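Local coordinates for synaptonemal complex protein 2 (Mus musculus, PDB 5IWZ), which forms a major component of the axial and lateral elements of synaptonemal complexes and is required for normal chromosome synapsis in meiosis, at residues A[208-213]-A[220-225]; A[167-172]-A[213-218]; A[157-162]-A[177-182]. One frame throughout, in Å; residues are numbered along the deposited sequence.

Contact 1 of 3, residues A[208-213]-A[220-225]; sequences ERILDV and VGIVEA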
loop_
_atom_site.group_PDB
_atom_site.type_symbol
_atom_site.label_atom_id
_atom_site.label_comp_id
_atom_site.label_asym_id
_atom_site.label_seq_id
_atom_site.Cartn_x
_atom_site.Cartn_y
_atom_site.Cartn_z
ATOM N N GLU A 208 9.186 -8.403 -14.633
ATOM C CA GLU A 208 9.247 -7.355 -15.653
ATOM C C GLU A 208 8.899 -6.004 -15.060
ATOM O O GLU A 208 9.518 -4.977 -15.385
ATOM C CB GLU A 208 8.264 -7.653 -16.785
ATOM C CG GLU A 208 8.782 -8.508 -17.916
ATOM C CD GLU A 208 7.803 -8.545 -19.086
ATOM O OE1 GLU A 208 7.188 -7.505 -19.401
ATOM O OE2 GLU A 208 7.619 -9.614 -19.703
ATOM N N ARG A 209 7.901 -5.997 -14.176
ATOM C CA ARG A 209 7.348 -4.757 -13.655
ATOM C C ARG A 209 8.336 -4.031 -12.748
ATOM O O ARG A 209 8.345 -2.798 -12.720
ATOM C CB ARG A 209 6.039 -5.059 -12.927
ATOM C CG ARG A 209 5.518 -3.950 -12.051
ATOM C CD ARG A 209 4.939 -2.865 -12.858
ATOM N NE ARG A 209 3.992 -2.117 -12.046
ATOM C CZ ARG A 209 3.493 -0.934 -12.374
ATOM N NH1 ARG A 209 3.864 -0.342 -13.511
ATOM N NH2 ARG A 209 2.660 -0.379 -11.561
ATOM N N ILE A 210 9.177 -4.762 -12.015
ATOM C CA ILE A 210 10.228 -4.110 -11.234
ATOM C C ILE A 210 10.986 -3.104 -12.088
ATOM O O ILE A 210 11.254 -1.974 -11.663
ATOM C CB ILE A 210 11.184 -5.165 -10.661
ATOM C CG1 ILE A 210 10.491 -6.032 -9.616
ATOM C CG2 ILE A 210 12.420 -4.500 -10.075
ATOM C CD1 ILE A 210 11.261 -7.320 -9.341
ATOM N N LEU A 211 11.315 -3.502 -13.316
ATOM C CA LEU A 211 12.181 -2.715 -14.179
ATOM C C LEU A 211 11.616 -1.324 -14.471
ATOM O O LEU A 211 12.389 -0.378 -14.661
ATOM C CB LEU A 211 12.427 -3.485 -15.484
ATOM C CG LEU A 211 13.566 -4.516 -15.564
ATOM C CD1 LEU A 211 13.728 -5.338 -14.292
ATOM C CD2 LEU A 211 13.367 -5.432 -16.755
ATOM N N ASP A 212 10.287 -1.158 -14.525
ATOM C CA ASP A 212 9.767 0.148 -14.926
ATOM C C ASP A 212 8.663 0.691 -14.031
ATOM O O ASP A 212 8.027 1.685 -14.393
ATOM C CB ASP A 212 9.279 0.130 -16.383
ATOM C CG ASP A 212 8.139 -0.861 -16.630
ATOM O OD1 ASP A 212 7.657 -1.519 -15.678
ATOM O OD2 ASP A 212 7.718 -0.965 -17.806
ATOM N N VAL A 213 8.440 0.107 -12.856
ATOM C CA VAL A 213 7.380 0.624 -12.006
ATOM C C VAL A 213 7.709 2.034 -11.509
ATOM O O VAL A 213 6.796 2.827 -11.224
ATOM C CB VAL A 213 7.122 -0.363 -10.855
ATOM C CG1 VAL A 213 8.377 -0.513 -9.990
ATOM C CG2 VAL A 213 5.939 0.080 -10.032
ATOM N N VAL A 220 10.673 -2.923 -3.909
ATOM C CA VAL A 220 11.011 -3.801 -2.791
ATOM C C VAL A 220 9.871 -4.767 -2.510
ATOM O O VAL A 220 10.090 -5.967 -2.316
ATOM C CB VAL A 220 11.359 -2.989 -1.529
ATOM C CG1 VAL A 220 11.719 -3.943 -0.374
ATOM C CG2 VAL A 220 12.471 -2.003 -1.800
ATOM N N GLY A 221 8.635 -4.257 -2.460
ATOM C CA GLY A 221 7.504 -5.123 -2.153
ATOM C C GLY A 221 7.315 -6.237 -3.165
ATOM O O GLY A 221 6.936 -7.357 -2.807
ATOM N N ILE A 222 7.550 -5.940 -4.444
ATOM C CA ILE A 222 7.447 -6.966 -5.474
ATOM C C ILE A 222 8.557 -7.993 -5.316
ATOM O O ILE A 222 8.305 -9.198 -5.353
ATOM C CB ILE A 222 7.486 -6.345 -6.878
ATOM C CG1 ILE A 222 6.213 -5.546 -7.147
ATOM C CG2 ILE A 222 7.729 -7.456 -7.921
ATOM C CD1 ILE A 222 6.306 -4.679 -8.392
ATOM N N VAL A 223 9.806 -7.528 -5.178
ATOM C CA VAL A 223 10.912 -8.439 -4.879
ATOM C C VAL A 223 10.580 -9.268 -3.646
ATOM O O VAL A 223 10.770 -10.495 -3.620
ATOM C CB VAL A 223 12.231 -7.665 -4.684
ATOM C CG1 VAL A 223 13.310 -8.612 -4.160
ATOM C CG2 VAL A 223 12.704 -7.000 -5.982
ATOM N N GLU A 224 10.079 -8.603 -2.606
ATOM C CA GLU A 224 9.738 -9.303 -1.373
ATOM C C GLU A 224 8.653 -10.336 -1.612
ATOM O O GLU A 224 8.747 -11.466 -1.119
ATOM C CB GLU A 224 9.285 -8.320 -0.291
ATOM C CG GLU A 224 8.710 -9.018 0.949
ATOM C CD GLU A 224 8.188 -8.051 2.009
ATOM O OE1 GLU A 224 8.310 -6.819 1.812
ATOM O OE2 GLU A 224 7.658 -8.522 3.044
ATOM N N ALA A 225 7.616 -9.972 -2.370
ATOM C CA ALA A 225 6.568 -10.942 -2.671
ATOM C C ALA A 225 7.135 -12.132 -3.446
ATOM O O ALA A 225 6.847 -13.290 -3.125
ATOM C CB ALA A 225 5.427 -10.274 -3.449
#
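Ile210 overlaps Ile222, the two side chains sliding past each other in opposite directions until Ile210 CG1 lies 3.5 Å from Ile222 CG2. Ile210 does not aim its CB at helix 216-229; what brings it over is the first torsion (chi1 -67°), which swings CG1 away from the carbonyl carbon, and an extended chi2, which carries the chain on. Its CD1 then reaches Val223 CG2 at 3.7 Å, crossing that valine at about a right angle while also staying close to Ile222 CG2. Branched aliphatics suit this seam because a single residue can fill two directions: Ile222 CG2 packs on Ile210, while the other branch of the same isoleucine ends in CD1, 3.8 Å from Arg209 CG. Arginine serves here by its methylene base alone. The chain bends at chi2 and takes the guanidinium elsewhere, where NE gives a hydrogen bond to Val162 O and Val213 CG2 sits 3.4 Å above the plane, over the middle of the Arg209 guanidinium. Thus a buried charged group has both an apolar lid and a carbonyl partner. Phe260 and Cys264 of helix 260-274 also touch Val223. With short-segment axes 9.8 Å apart and running at 163°, helices 197-212 and 216-229 form an antiparallel helical hairpin of the kind stacked in alpha-solenoids, consistent with the armadillo-like character of the helical part.

Contact 2 of 3, residues A[167-172]-A[213-218]; sequences VNFCIQ and VGDYEL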
loop_
_atom_site.group_PDB
_atom_site.type_symbol
_atom_site.label_atom_id
_atom_site.label_comp_id
_atom_site.label_asym_id
_atom_site.label_seq_id
_atom_site.Cartn_x
_atom_site.Cartn_y
_atom_site.Cartn_z
ATOM N N VAL A 167 -2.958 1.816 -12.487
ATOM C CA VAL A 167 -3.446 2.007 -11.122
ATOM C C VAL A 167 -2.521 2.951 -10.366
ATOM O O VAL A 167 -1.292 2.819 -10.435
ATOM C CB VAL A 167 -3.564 0.652 -10.393
ATOM C CG1 VAL A 167 -4.044 0.853 -8.957
ATOM C CG2 VAL A 167 -4.481 -0.290 -11.157
ATOM N N ASN A 168 -3.113 3.893 -9.620
ATOM C CA ASN A 168 -2.329 4.829 -8.821
ATOM C C ASN A 168 -1.381 4.094 -7.880
ATOM O O ASN A 168 -1.758 3.097 -7.251
ATOM C CB ASN A 168 -3.241 5.731 -7.994
ATOM C CG ASN A 168 -2.456 6.626 -7.064
ATOM O OD1 ASN A 168 -2.330 6.350 -5.870
ATOM N ND2 ASN A 168 -1.879 7.685 -7.620
ATOM N N PHE A 169 -0.155 4.630 -7.738
ATOM C CA PHE A 169 0.874 3.904 -6.989
ATOM C C PHE A 169 0.484 3.697 -5.530
ATOM O O PHE A 169 0.871 2.687 -4.933
ATOM C CB PHE A 169 2.230 4.620 -7.072
ATOM C CG PHE A 169 2.311 5.892 -6.256
ATOM C CD1 PHE A 169 1.838 7.095 -6.775
ATOM C CD2 PHE A 169 2.879 5.891 -4.984
ATOM C CE1 PHE A 169 1.924 8.285 -6.041
ATOM C CE2 PHE A 169 2.987 7.072 -4.243
ATOM C CZ PHE A 169 2.498 8.279 -4.773
ATOM N N CYS A 170 -0.272 4.633 -4.934
ATOM C CA CYS A 170 -0.646 4.480 -3.525
ATOM C C CYS A 170 -1.584 3.297 -3.316
ATOM O O CYS A 170 -1.559 2.661 -2.256
ATOM C CB CYS A 170 -1.321 5.750 -2.990
ATOM S SG CYS A 170 -0.292 7.248 -3.000
ATOM N N ILE A 171 -2.440 3.010 -4.290
ATOM C CA ILE A 171 -3.303 1.839 -4.180
ATOM C C ILE A 171 -2.480 0.566 -4.319
ATOM O O ILE A 171 -2.634 -0.391 -3.550
ATOM C CB ILE A 171 -4.422 1.917 -5.231
ATOM C CG1 ILE A 171 -5.338 3.096 -4.910
ATOM C CG2 ILE A 171 -5.188 0.588 -5.308
ATOM C CD1 ILE A 171 -6.342 3.352 -5.999
ATOM N N GLN A 172 -1.568 0.544 -5.283
ATOM C CA GLN A 172 -0.705 -0.620 -5.415
ATOM C C GLN A 172 0.129 -0.821 -4.162
ATOM O O GLN A 172 0.282 -1.955 -3.699
ATOM C CB GLN A 172 0.175 -0.485 -6.657
ATOM C CG GLN A 172 -0.636 -0.384 -7.938
ATOM C CD GLN A 172 0.211 -0.018 -9.128
ATOM O OE1 GLN A 172 1.166 0.734 -9.000
ATOM N NE2 GLN A 172 -0.139 -0.545 -10.302
ATOM N N VAL A 213 8.440 0.107 -12.856
ATOM C CA VAL A 213 7.380 0.624 -12.006
ATOM C C VAL A 213 7.709 2.034 -11.509
ATOM O O VAL A 213 6.796 2.827 -11.224
ATOM C CB VAL A 213 7.122 -0.363 -10.855
ATOM C CG1 VAL A 213 8.377 -0.513 -9.990
ATOM C CG2 VAL A 213 5.939 0.080 -10.032
ATOM N N GLY A 214 8.995 2.382 -11.402
ATOM C CA GLY A 214 9.360 3.748 -11.070
ATOM C C GLY A 214 9.010 4.190 -9.671
ATOM O O GLY A 214 8.686 5.369 -9.461
ATOM N N ASP A 215 9.066 3.274 -8.706
ATOM C CA ASP A 215 8.814 3.571 -7.300
ATOM C C ASP A 215 9.603 2.565 -6.474
ATOM O O ASP A 215 9.375 1.359 -6.600
ATOM C CB ASP A 215 7.322 3.478 -6.954
ATOM C CG ASP A 215 7.046 3.865 -5.506
ATOM O OD1 ASP A 215 6.971 5.091 -5.241
ATOM O OD2 ASP A 215 6.948 2.961 -4.635
ATOM N N TYR A 216 10.530 3.050 -5.642
ATOM C CA TYR A 216 11.403 2.136 -4.909
ATOM C C TYR A 216 10.611 1.248 -3.947
ATOM O O TYR A 216 10.904 0.051 -3.810
ATOM C CB TYR A 216 12.482 2.922 -4.159
ATOM C CG TYR A 216 13.456 1.993 -3.501
ATOM C CD1 TYR A 216 13.293 1.608 -2.188
ATOM C CD2 TYR A 216 14.486 1.416 -4.230
ATOM C CE1 TYR A 216 14.170 0.732 -1.604
ATOM C CE2 TYR A 216 15.335 0.525 -3.664
ATOM C CZ TYR A 216 15.164 0.181 -2.352
ATOM O OH TYR A 216 16.003 -0.695 -1.755
ATOM N N GLU A 217 9.609 1.812 -3.267
ATOM C CA GLU A 217 8.824 1.012 -2.322
ATOM C C GLU A 217 8.103 -0.140 -3.024
ATOM O O GLU A 217 8.047 -1.262 -2.508
ATOM C CB GLU A 217 7.806 1.895 -1.588
ATOM C CG GLU A 217 6.802 1.075 -0.742
ATOM C CD GLU A 217 5.862 1.936 0.122
ATOM O OE1 GLU A 217 6.188 3.103 0.419
ATOM O OE2 GLU A 217 4.795 1.430 0.529
ATOM N N LEU A 218 7.547 0.117 -4.200
ATOM C CA LEU A 218 6.914 -0.958 -4.948
ATOM C C LEU A 218 7.946 -1.966 -5.444
ATOM O O LEU A 218 7.671 -3.170 -5.464
ATOM C CB LEU A 218 6.100 -0.378 -6.103
ATOM C CG LEU A 218 4.786 0.295 -5.713
ATOM C CD1 LEU A 218 4.219 0.973 -6.933
ATOM C CD2 LEU A 218 3.741 -0.732 -5.138
#
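Phe169 and Leu218 meet where two helices of the helical, armadillo-like part, 169-185 and 216-229, start side by side, each opened by an N-cap residue. Leu218 points its CB at the other helix and crosses Gln172 at about a right angle, its two methyls dividing the work. Leu218 CD2 lies 3.7 Å from Gln172 C, and Leu218 CD1 3.7 Å from Gln172 OE1, where it also borders Phe169 CB. Gln172, extended beyond CG, offers its aliphatic CB to Leu218 CD2 and still delivers NE2 to Leu161 O, so a long amide fits a buried place. Phe169 has its CG in the crowded position between the backbone N and the carbonyl carbon (chi1 73°), which sends the ring toward Asp215. The two side chains cross at about a right angle, with ring and carboxylate planes 35° apart, and Phe169 CD2 comes no nearer than 4.2 Å to Asp215 OD1. That oxygen is hydrogen-bonded to Ser315 OG. The other, OD2, receives Gln173 NE2 and also caps helix 216-229, taking the N-H of Leu218 on its anti lone pair at 2.9 Å between N and OD2. Aspartate suits an N-cap because its short carboxylate can turn back to an N-H of the first turn. Gly214, with positive phi, breaks away from helical geometry after helix 197-212 and bonds through its backbone to Gly314 and Ser315, joining the helical part to the Spt16M-like beta domain. On helix 169-185, Asn168 OD1 accepts Cys170 N at 2.8 Å, the donor standing above the carbonyl plane of the asparagine.

Contact 3 of 3, residues A[157-162]-A[177-182]; sequences QICALV and KKMNLM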
loop_
_atom_site.group_PDB
_atom_site.type_symbol
_atom_site.label_atom_id
_atom_site.label_comp_id
_atom_site.label_asym_id
_atom_site.label_seq_id
_atom_site.Cartn_x
_atom_site.Cartn_y
_atom_site.Cartn_z
ATOM N N GLN A 157 -5.424 -11.483 -7.424
ATOM C CA GLN A 157 -5.998 -10.156 -7.649
ATOM C C GLN A 157 -4.976 -9.064 -7.364
ATOM O O GLN A 157 -4.843 -8.100 -8.124
ATOM C CB GLN A 157 -7.222 -9.944 -6.746
ATOM C CG GLN A 157 -8.414 -10.846 -7.031
ATOM C CD GLN A 157 -9.228 -10.381 -8.221
ATOM O OE1 GLN A 157 -9.102 -9.239 -8.666
ATOM N NE2 GLN A 157 -10.056 -11.275 -8.758
ATOM N N ILE A 158 -4.275 -9.179 -6.237
ATOM C CA ILE A 158 -3.310 -8.153 -5.854
ATOM C C ILE A 158 -2.142 -8.101 -6.841
ATOM O O ILE A 158 -1.713 -7.013 -7.247
ATOM C CB ILE A 158 -2.844 -8.383 -4.406
ATOM C CG1 ILE A 158 -4.050 -8.200 -3.470
ATOM C CG2 ILE A 158 -1.675 -7.431 -4.052
ATOM C CD1 ILE A 158 -3.758 -8.472 -1.999
ATOM N N CYS A 159 -1.626 -9.264 -7.261
ATOM C CA CYS A 159 -0.551 -9.283 -8.253
ATOM C C CYS A 159 -0.988 -8.613 -9.550
ATOM O O CYS A 159 -0.242 -7.811 -10.134
ATOM C CB CYS A 159 -0.097 -10.722 -8.531
ATOM S SG CYS A 159 0.723 -11.579 -7.170
ATOM N N ALA A 160 -2.193 -8.947 -10.030
ATOM C CA ALA A 160 -2.705 -8.293 -11.228
ATOM C C ALA A 160 -2.792 -6.783 -11.028
ATOM O O ALA A 160 -2.410 -6.009 -11.917
ATOM C CB ALA A 160 -4.073 -8.878 -11.605
ATOM N N LEU A 161 -3.257 -6.350 -9.848
ATOM C CA LEU A 161 -3.363 -4.924 -9.540
ATOM C C LEU A 161 -1.999 -4.251 -9.531
ATOM O O LEU A 161 -1.856 -3.105 -9.983
ATOM C CB LEU A 161 -4.044 -4.737 -8.183
ATOM C CG LEU A 161 -4.466 -3.338 -7.731
ATOM C CD1 LEU A 161 -5.562 -2.792 -8.640
ATOM C CD2 LEU A 161 -4.950 -3.346 -6.282
ATOM N N VAL A 162 -0.994 -4.934 -8.983
ATOM C CA VAL A 162 0.342 -4.362 -8.872
ATOM C C VAL A 162 1.004 -4.275 -10.243
ATOM O O VAL A 162 1.768 -3.343 -10.512
ATOM C CB VAL A 162 1.171 -5.181 -7.862
ATOM C CG1 VAL A 162 2.633 -4.808 -7.926
ATOM C CG2 VAL A 162 0.660 -4.939 -6.441
ATOM N N LYS A 177 1.437 -4.360 0.187
ATOM C CA LYS A 177 1.872 -4.552 1.566
ATOM C C LYS A 177 0.932 -5.487 2.318
ATOM O O LYS A 177 1.382 -6.298 3.141
ATOM C CB LYS A 177 1.995 -3.193 2.251
ATOM C CG LYS A 177 1.616 -3.149 3.698
ATOM C CD LYS A 177 1.827 -1.730 4.250
ATOM C CE LYS A 177 1.075 -0.702 3.411
ATOM N NZ LYS A 177 1.669 0.669 3.465
ATOM N N LYS A 178 -0.371 -5.403 2.045
ATOM C CA LYS A 178 -1.297 -6.377 2.610
ATOM C C LYS A 178 -0.984 -7.778 2.104
ATOM O O LYS A 178 -1.112 -8.755 2.850
ATOM C CB LYS A 178 -2.737 -5.987 2.280
ATOM C CG LYS A 178 -3.238 -4.748 3.002
ATOM C CD LYS A 178 -3.536 -5.065 4.455
ATOM C CE LYS A 178 -4.303 -3.943 5.138
ATOM N NZ LYS A 178 -3.493 -2.691 5.260
ATOM N N MET A 179 -0.570 -7.904 0.838
ATOM C CA MET A 179 -0.238 -9.230 0.323
ATOM C C MET A 179 0.986 -9.818 1.020
ATOM O O MET A 179 0.999 -11.009 1.367
ATOM C CB MET A 179 -0.012 -9.190 -1.188
ATOM C CG MET A 179 0.538 -10.526 -1.713
ATOM S SD MET A 179 0.555 -10.713 -3.501
ATOM C CE MET A 179 1.965 -9.709 -3.946
ATOM N N ASN A 180 2.024 -8.998 1.233
ATOM C CA ASN A 180 3.221 -9.479 1.918
ATOM C C ASN A 180 2.930 -9.836 3.371
ATOM O O ASN A 180 3.522 -10.776 3.908
ATOM C CB ASN A 180 4.352 -8.438 1.784
ATOM C CG ASN A 180 5.047 -8.546 0.433
ATOM O OD1 ASN A 180 5.229 -9.646 -0.061
ATOM N ND2 ASN A 180 5.384 -7.420 -0.188
ATOM N N LEU A 181 2.011 -9.123 4.007
ATOM C CA LEU A 181 1.551 -9.510 5.336
ATOM C C LEU A 181 0.850 -10.864 5.312
ATOM O O LEU A 181 1.075 -11.701 6.195
ATOM C CB LEU A 181 0.626 -8.415 5.878
ATOM C CG LEU A 181 -0.044 -8.590 7.234
ATOM C CD1 LEU A 181 0.974 -8.366 8.337
ATOM C CD2 LEU A 181 -1.192 -7.601 7.361
ATOM N N MET A 182 0.013 -11.110 4.305
ATOM C CA MET A 182 -0.676 -12.396 4.223
ATOM C C MET A 182 0.308 -13.534 3.980
ATOM O O MET A 182 0.188 -14.615 4.572
ATOM C CB MET A 182 -1.726 -12.357 3.114
ATOM C CG MET A 182 -2.811 -11.325 3.357
ATOM S SD MET A 182 -4.235 -11.403 2.253
ATOM C CE MET A 182 -3.519 -11.454 0.630
#
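Ile158 O takes the N-H of Val162 at 2.8 Å between O and N, a regular helical bond; the Ile158 side chain carries the packing. Its helix, 144-163, lies against helix 169-185 as a roughly antiparallel pair of the armadillo-repeat-like domain, the short-segment axes 10.4 Å apart and 146° between directions. Ile158 and Met179 slide past each other in opposite directions, with Ile158 CG2 3.7 Å from Met179 CB. The other branch of Ile158 ends in CD1, which meets Met182 CE tip to tip at 4.0 Å. Methionine suits such a seam because its unbranched chain can follow the neighbour's surface: Met182 bends at chi3 to bring its methyl round to Ile158 and also touches Val150, Leu151 and Ile155 of the same partner helix. Met179 starts with CG anti to the backbone N (chi1 172°) and runs straight before turning at its last torsion. Ala225 of helix 216-229 touches it as well, so a third helix joins this buried layer. Cysteine, small and weakly polar, lets the thioether come close, and Cys159 SG lies 3.8 Å from Met179 SD.

In the fold
All three contacts, in this N-terminal part of a longer protein, are buried, though Phe169 of contact 2 is partly exposed. Contacts 1 and 3 are alike in kind: roughly antiparallel helix pairs sealed by apolar side chains, with methionines and a cysteine making contact 3 sulfur-rich. Contact 2 differs because it joins helix starts, where capping groups and a carboxylate mix with leucine and phenylalanine, between the armadillo-like helices and the Spt16M-like domain. Helix 169-185 serves contacts 2 and 3, and helix 216-229 serves contacts 1 and 2. Asn180 ND2 probably bonds Gly221 O, linking contact 3 to contact 1, while backbone carbonyls of segment 157-162 tie contact 3 to both others.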